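Local coordinates for protein 2-hydroxyethylphosphonate dioxygenase (Streptomyces viridochromogenes, PDB 4YAR) that uses non-heme iron and molecular oxygen to cleave 2-hydroxyethylphosphonate into hydroxymethylphosphonate and formate during biosynthesis of the antibiotic phosphinothricin tripeptide, at residues Y358-G363 with H394-T399; E362-L367 with E379-G384. The protein carries 1 engineered substitution. All coordinates share one frame; numbering follows the deposited sequence.

Interaction 1 (Y358-G363 with H394-T399)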
loop_
_atom_site.group_PDB
_atom_site.type_symbol
_atom_site.label_atom_id
_atom_site.label_comp_id
_atom_site.label_asym_id
_atom_site.label_seq_id
_atom_site.Cartn_x
_atom_site.Cartn_y
_atom_site.Cartn_z
ATOM N N TYR A 358 -10.745 8.374 -0.740
ATOM C CA TYR A 358 -10.980 9.788 -0.642
ATOM C C TYR A 358 -11.899 10.113 0.532
ATOM O O TYR A 358 -12.874 9.382 0.763
ATOM C CB TYR A 358 -11.725 10.340 -1.895
ATOM C CG TYR A 358 -10.945 10.409 -3.187
ATOM C CD1 TYR A 358 -10.068 11.438 -3.449
ATOM C CD2 TYR A 358 -11.078 9.422 -4.130
ATOM C CE1 TYR A 358 -9.411 11.525 -4.633
ATOM C CE2 TYR A 358 -10.415 9.475 -5.325
ATOM C CZ TYR A 358 -9.564 10.539 -5.587
ATOM O OH TYR A 358 -8.873 10.623 -6.773
ATOM N N VAL A 359 -11.651 11.226 1.196
ATOM C CA VAL A 359 -12.612 11.794 2.187
ATOM C C VAL A 359 -12.840 13.265 2.008
ATOM O O VAL A 359 -11.869 14.093 1.860
ATOM C CB VAL A 359 -12.249 11.447 3.645
ATOM C CG1 VAL A 359 -10.908 12.033 4.027
ATOM C CG2 VAL A 359 -13.367 11.912 4.618
ATOM N N VAL A 360 -14.113 13.624 1.947
ATOM C CA VAL A 360 -14.522 15.000 1.715
ATOM C C VAL A 360 -14.422 15.767 3.042
ATOM O O VAL A 360 -14.913 15.308 4.061
ATOM C CB VAL A 360 -15.991 15.106 1.219
ATOM C CG1 VAL A 360 -16.361 16.542 1.033
ATOM C CG2 VAL A 360 -16.217 14.363 -0.064
ATOM N N THR A 361 -13.784 16.912 3.006
ATOM C CA THR A 361 -13.642 17.783 4.174
ATOM C C THR A 361 -14.387 19.096 4.064
ATOM O O THR A 361 -14.681 19.694 5.102
ATOM C CB THR A 361 -12.225 18.102 4.509
ATOM O OG1 THR A 361 -11.606 18.787 3.429
ATOM C CG2 THR A 361 -11.423 16.808 4.817
ATOM N N GLU A 362 -14.845 19.446 2.889
ATOM C CA GLU A 362 -15.655 20.643 2.692
ATOM C C GLU A 362 -16.442 20.543 1.422
ATOM O O GLU A 362 -15.916 20.170 0.378
ATOM C CB GLU A 362 -14.788 21.870 2.591
ATOM C CG GLU A 362 -15.520 23.166 2.894
ATOM C CD GLU A 362 -14.649 24.337 2.514
ATOM O OE1 GLU A 362 -13.777 24.697 3.344
ATOM O OE2 GLU A 362 -14.808 24.849 1.388
ATOM N N GLY A 363 -17.712 20.962 1.490
ATOM C CA GLY A 363 -18.524 21.100 0.289
ATOM C C GLY A 363 -19.383 19.890 0.012
ATOM O O GLY A 363 -19.253 18.784 0.629
ATOM N N HIS A 394 -12.005 8.580 -13.211
ATOM C CA HIS A 394 -12.963 9.332 -12.355
ATOM C C HIS A 394 -12.583 10.795 -12.302
ATOM O O HIS A 394 -11.526 11.257 -12.800
ATOM C CB HIS A 394 -13.037 8.701 -10.919
ATOM C CG HIS A 394 -11.753 8.786 -10.149
ATOM N ND1 HIS A 394 -10.647 8.012 -10.425
ATOM C CD2 HIS A 394 -11.404 9.582 -9.108
ATOM C CE1 HIS A 394 -9.682 8.297 -9.575
ATOM N NE2 HIS A 394 -10.115 9.257 -8.770
ATOM N N ARG A 395 -13.502 11.585 -11.764
ATOM C CA ARG A 395 -13.283 13.006 -11.635
ATOM C C ARG A 395 -14.221 13.525 -10.529
ATOM O O ARG A 395 -15.182 12.882 -10.159
ATOM C CB ARG A 395 -13.577 13.711 -12.968
ATOM C CG ARG A 395 -14.999 13.510 -13.380
ATOM C CD ARG A 395 -15.167 13.878 -14.839
ATOM N NE ARG A 395 -14.643 12.822 -15.698
ATOM C CZ ARG A 395 -15.236 11.667 -15.948
ATOM N NH1 ARG A 395 -16.424 11.419 -15.478
ATOM N NH2 ARG A 395 -14.632 10.760 -16.732
ATOM N N TRP A 396 -13.850 14.658 -9.978
ATOM C CA TRP A 396 -14.673 15.383 -8.966
ATOM C C TRP A 396 -15.193 16.708 -9.586
ATOM O O TRP A 396 -14.415 17.407 -10.265
ATOM C CB TRP A 396 -13.882 15.695 -7.736
ATOM C CG TRP A 396 -13.481 14.546 -6.902
ATOM C CD1 TRP A 396 -12.311 13.877 -6.992
ATOM C CD2 TRP A 396 -14.212 13.943 -5.814
ATOM N NE1 TRP A 396 -12.276 12.857 -6.047
ATOM C CE2 TRP A 396 -13.427 12.877 -5.317
ATOM C CE3 TRP A 396 -15.460 14.166 -5.228
ATOM C CZ2 TRP A 396 -13.854 12.073 -4.270
ATOM C CZ3 TRP A 396 -15.881 13.363 -4.216
ATOM C CH2 TRP A 396 -15.066 12.348 -3.703
ATOM N N HIS A 397 -16.459 17.035 -9.303
ATOM C CA HIS A 397 -17.076 18.359 -9.638
ATOM C C HIS A 397 -17.618 18.972 -8.327
ATOM O O HIS A 397 -17.879 18.256 -7.356
ATOM C CB HIS A 397 -18.311 18.311 -10.631
ATOM C CG HIS A 397 -18.079 17.571 -11.922
ATOM N ND1 HIS A 397 -16.943 17.725 -12.704
ATOM C CD2 HIS A 397 -18.868 16.700 -12.592
ATOM C CE1 HIS A 397 -17.023 16.939 -13.775
ATOM N NE2 HIS A 397 -18.184 16.315 -13.726
ATOM N N GLY A 398 -17.844 20.296 -8.339
ATOM C CA GLY A 398 -18.308 21.016 -7.133
ATOM C C GLY A 398 -17.271 21.975 -6.601
ATOM O O GLY A 398 -16.315 22.309 -7.288
ATOM N N THR A 399 -17.531 22.528 -5.409
ATOM C CA THR A 399 -16.679 23.472 -4.789
ATOM C C THR A 399 -16.484 22.985 -3.364
ATOM O O THR A 399 -17.396 22.945 -2.567
ATOM C CB THR A 399 -17.342 24.875 -4.804
ATOM O OG1 THR A 399 -17.406 25.286 -6.174
ATOM C CG2 THR A 399 -16.510 25.899 -4.025
#
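Tyr358 and Trp396 meet edge to face, and they are the two residues with the most surface buried by the contact. The indole presents its pyrrole edge to the phenol ring: NE1 of Trp396 sits over the centre of the Tyr358 ring, 3.4 Å above its plane, and the two ring planes stand 75° apart. Farther along the same edge, CZ2 of Trp396 packs against CG of Tyr358 at 3.5 Å, so the indole edge spans the ring from CG to CZ. The side chains slide past each other in opposite directions, Tyr358 with CG anti to its own carbonyl carbon (chi1 -71°) and Trp396 with a similar torsion. Beyond the indole, the phenol reaches His394, whose NE2 hydrogen-bonds to Tyr358 OH at 2.7 Å. The hydroxyl lies in the imidazole plane at the edge of that ring, while the rings themselves meet rim to rim. Three aromatic residues thus form a cluster between two facing sheets of a cupin-type beta barrel: strand 355-362 belongs to the larger antiparallel sheet and strand 394-397 to the small three-stranded one. The strands run parallel within 5°, yet their axes remain 11.8 Å apart, a separation filled by side chains. Val360 adds an apolar contact, its CG2 lying 4.3 Å from Trp396 CZ3. Leu350 touches all three aromatic residues, and Lys404 supplies Tyr358 OH with a second polar partner. The imidazole is tethered on its other nitrogen, ND1 of His394 being hydrogen-bonded to the carbonyl of Val392. Toward the surface the side-chain filling gives way to backbone, where CA of Gly363 makes a CA-H...O contact of 3.6 Å with Thr399 O.

Interaction 2 (E362-L367 with E379-G384)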
loop_
_atom_site.group_PDB
_atom_site.type_symbol
_atom_site.label_atom_id
_atom_site.label_comp_id
_atom_site.label_asym_id
_atom_site.label_seq_id
_atom_site.Cartn_x
_atom_site.Cartn_y
_atom_site.Cartn_z
ATOM N N GLU A 362 -14.845 19.446 2.889
ATOM C CA GLU A 362 -15.655 20.643 2.692
ATOM C C GLU A 362 -16.442 20.543 1.422
ATOM O O GLU A 362 -15.916 20.170 0.378
ATOM C CB GLU A 362 -14.788 21.870 2.591
ATOM C CG GLU A 362 -15.520 23.166 2.894
ATOM C CD GLU A 362 -14.649 24.337 2.514
ATOM O OE1 GLU A 362 -13.777 24.697 3.344
ATOM O OE2 GLU A 362 -14.808 24.849 1.388
ATOM N N GLY A 363 -17.712 20.962 1.490
ATOM C CA GLY A 363 -18.524 21.100 0.289
ATOM C C GLY A 363 -19.383 19.890 0.012
ATOM O O GLY A 363 -19.253 18.784 0.629
ATOM N N ARG A 364 -20.295 20.053 -0.927
ATOM C CA ARG A 364 -21.105 18.910 -1.394
ATOM C C ARG A 364 -20.484 18.663 -2.760
ATOM O O ARG A 364 -20.702 19.466 -3.698
ATOM C CB ARG A 364 -22.620 19.206 -1.529
ATOM C CG ARG A 364 -23.388 18.006 -2.066
ATOM C CD ARG A 364 -24.905 18.125 -2.111
ATOM N NE ARG A 364 -25.525 18.155 -0.795
ATOM C CZ ARG A 364 -26.161 19.201 -0.259
ATOM N NH1 ARG A 364 -26.278 20.357 -0.915
ATOM N NH2 ARG A 364 -26.711 19.081 0.948
ATOM N N LEU A 365 -19.657 17.617 -2.821
ATOM C CA LEU A 365 -18.894 17.237 -4.011
ATOM C C LEU A 365 -19.510 16.049 -4.738
ATOM O O LEU A 365 -20.177 15.167 -4.136
ATOM C CB LEU A 365 -17.426 16.929 -3.661
ATOM C CG LEU A 365 -16.569 18.032 -2.981
ATOM C CD1 LEU A 365 -15.098 17.605 -2.771
ATOM C CD2 LEU A 365 -16.643 19.315 -3.802
ATOM N N THR A 366 -19.283 16.052 -6.049
ATOM C CA THR A 366 -19.727 14.995 -6.890
ATOM C C THR A 366 -18.550 14.205 -7.464
ATOM O O THR A 366 -17.646 14.767 -8.042
ATOM C CB THR A 366 -20.695 15.489 -7.999
ATOM O OG1 THR A 366 -21.906 15.934 -7.385
ATOM C CG2 THR A 366 -21.025 14.345 -8.901
ATOM N N LEU A 367 -18.562 12.923 -7.188
ATOM C CA LEU A 367 -17.562 11.985 -7.737
ATOM C C LEU A 367 -18.225 11.295 -8.929
ATOM O O LEU A 367 -19.240 10.653 -8.753
ATOM C CB LEU A 367 -17.079 10.986 -6.704
ATOM C CG LEU A 367 -16.235 9.774 -7.213
ATOM C CD1 LEU A 367 -14.876 10.191 -7.701
ATOM C CD2 LEU A 367 -16.036 8.777 -6.072
ATOM N N GLU A 379 -22.993 11.946 -4.858
ATOM C CA GLU A 379 -22.793 13.227 -4.156
ATOM C C GLU A 379 -22.416 12.942 -2.704
ATOM O O GLU A 379 -23.053 12.092 -2.049
ATOM C CB GLU A 379 -24.048 14.091 -4.141
ATOM C CG GLU A 379 -24.484 14.575 -5.503
ATOM C CD GLU A 379 -25.665 15.584 -5.439
ATOM O OE1 GLU A 379 -25.856 16.255 -4.385
ATOM O OE2 GLU A 379 -26.403 15.702 -6.450
ATOM N N LEU A 380 -21.308 13.551 -2.293
ATOM C CA LEU A 380 -20.742 13.370 -0.945
ATOM C C LEU A 380 -20.518 14.705 -0.232
ATOM O O LEU A 380 -19.957 15.668 -0.773
ATOM C CB LEU A 380 -19.464 12.517 -1.014
ATOM C CG LEU A 380 -19.529 11.106 -1.608
ATOM C CD1 LEU A 380 -18.117 10.599 -1.886
ATOM C CD2 LEU A 380 -20.219 10.114 -0.685
ATOM N N GLU A 381 -20.932 14.754 1.011
ATOM C CA GLU A 381 -20.730 15.884 1.905
ATOM C C GLU A 381 -19.521 15.593 2.830
ATOM O O GLU A 381 -18.990 14.465 2.830
ATOM C CB GLU A 381 -22.006 16.094 2.741
ATOM C CG GLU A 381 -23.175 16.582 1.933
ATOM C CD GLU A 381 -24.439 16.726 2.778
ATOM O OE1 GLU A 381 -24.574 17.748 3.452
ATOM O OE2 GLU A 381 -25.261 15.800 2.789
ATOM N N PRO A 382 -19.124 16.579 3.674
ATOM C CA PRO A 382 -18.009 16.311 4.580
ATOM C C PRO A 382 -18.171 15.120 5.418
ATOM O O PRO A 382 -19.269 14.849 5.951
ATOM C CB PRO A 382 -17.893 17.596 5.411
ATOM C CG PRO A 382 -18.463 18.672 4.500
ATOM C CD PRO A 382 -19.577 17.993 3.763
ATOM N N ASP A 383 -17.085 14.368 5.536
ATOM C CA ASP A 383 -17.073 13.013 6.116
ATOM C C ASP A 383 -17.567 11.850 5.210
ATOM O O ASP A 383 -17.291 10.668 5.510
ATOM C CB ASP A 383 -17.766 12.909 7.463
ATOM C CG ASP A 383 -17.101 13.756 8.567
ATOM O OD1 ASP A 383 -15.914 14.203 8.430
ATOM O OD2 ASP A 383 -17.808 14.060 9.569
ATOM N N GLY A 384 -18.291 12.148 4.148
ATOM C CA GLY A 384 -18.451 11.191 3.061
ATOM C C GLY A 384 -17.133 10.775 2.449
ATOM O O GLY A 384 -16.167 11.598 2.404
#
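Leu365 and Leu380 are joined by two backbone hydrogen bonds, from Leu365 N to Leu380 O at 2.8 Å and from Leu380 N to Leu365 O at 2.7 Å. The second is nearly straight, with an N-H...O angle of 173°. These bonds define an antiparallel hydrogen-bonded pair, followed by the non-hydrogen-bonded pair of Thr366 and Glu379, where OG1 of Thr366 approaches CG of Glu379. On the same side as those two residues, Arg364 runs out between two glutamates. Its CD touches Glu379 OE1 at 3.1 Å, but the charged ends of that pair remain beyond salt-bridge distance. The bend at chi3 (-68°) instead carries the guanidinium alongside Glu381, and NH2 forms a long salt bridge of 3.6 Å to OE1, with the two charged planes 54° apart. The two carboxylates probably offset the arginine's charge. Past this group the backbones no longer pair in regular ladder fashion: Gly363 O receives a CA-H...O contact from Glu381 CA, while the Pro382 ring lies against it through CD at 3.2 Å. Proline also helps shape the type II turn from Glu381 to Gly384, closed by Gly384 N to Glu381 O. Asp383, within that turn, is held by a salt bridge to Arg193 and a hydrogen bond to His82. The two strands form a beta hairpin, 365-371 with 374-380, in which strand 365-371 is flanked on its other edge by strand 394-397; Leu365 and Leu380 point inward onto Val360 of strand 355-362 and Trp396, while Asp383 packs on helix 78-82.

Interaction 1 bridges two sheets through side chains, whereas interaction 2 joins adjacent strands of one sheet through backbone bonds and, at the surface, charged side chains. Their centres are about 5 Å apart, and they share Glu362 and Gly363, where the chain leaves strand 355-362 for the hairpin. Leucines projecting from interaction 2 enlarge the buried aromatic region of interaction 1, while its arginine and glutamates remain on the outer side. Backbone links also connect the two: His397 N lies 2.9 Å from Thr366 O, and Asp383 N lies 2.8 Å from Val360 O, both probable hydrogen bonds. The first ties neighbouring strands; the second brings the turn beside the larger sheet.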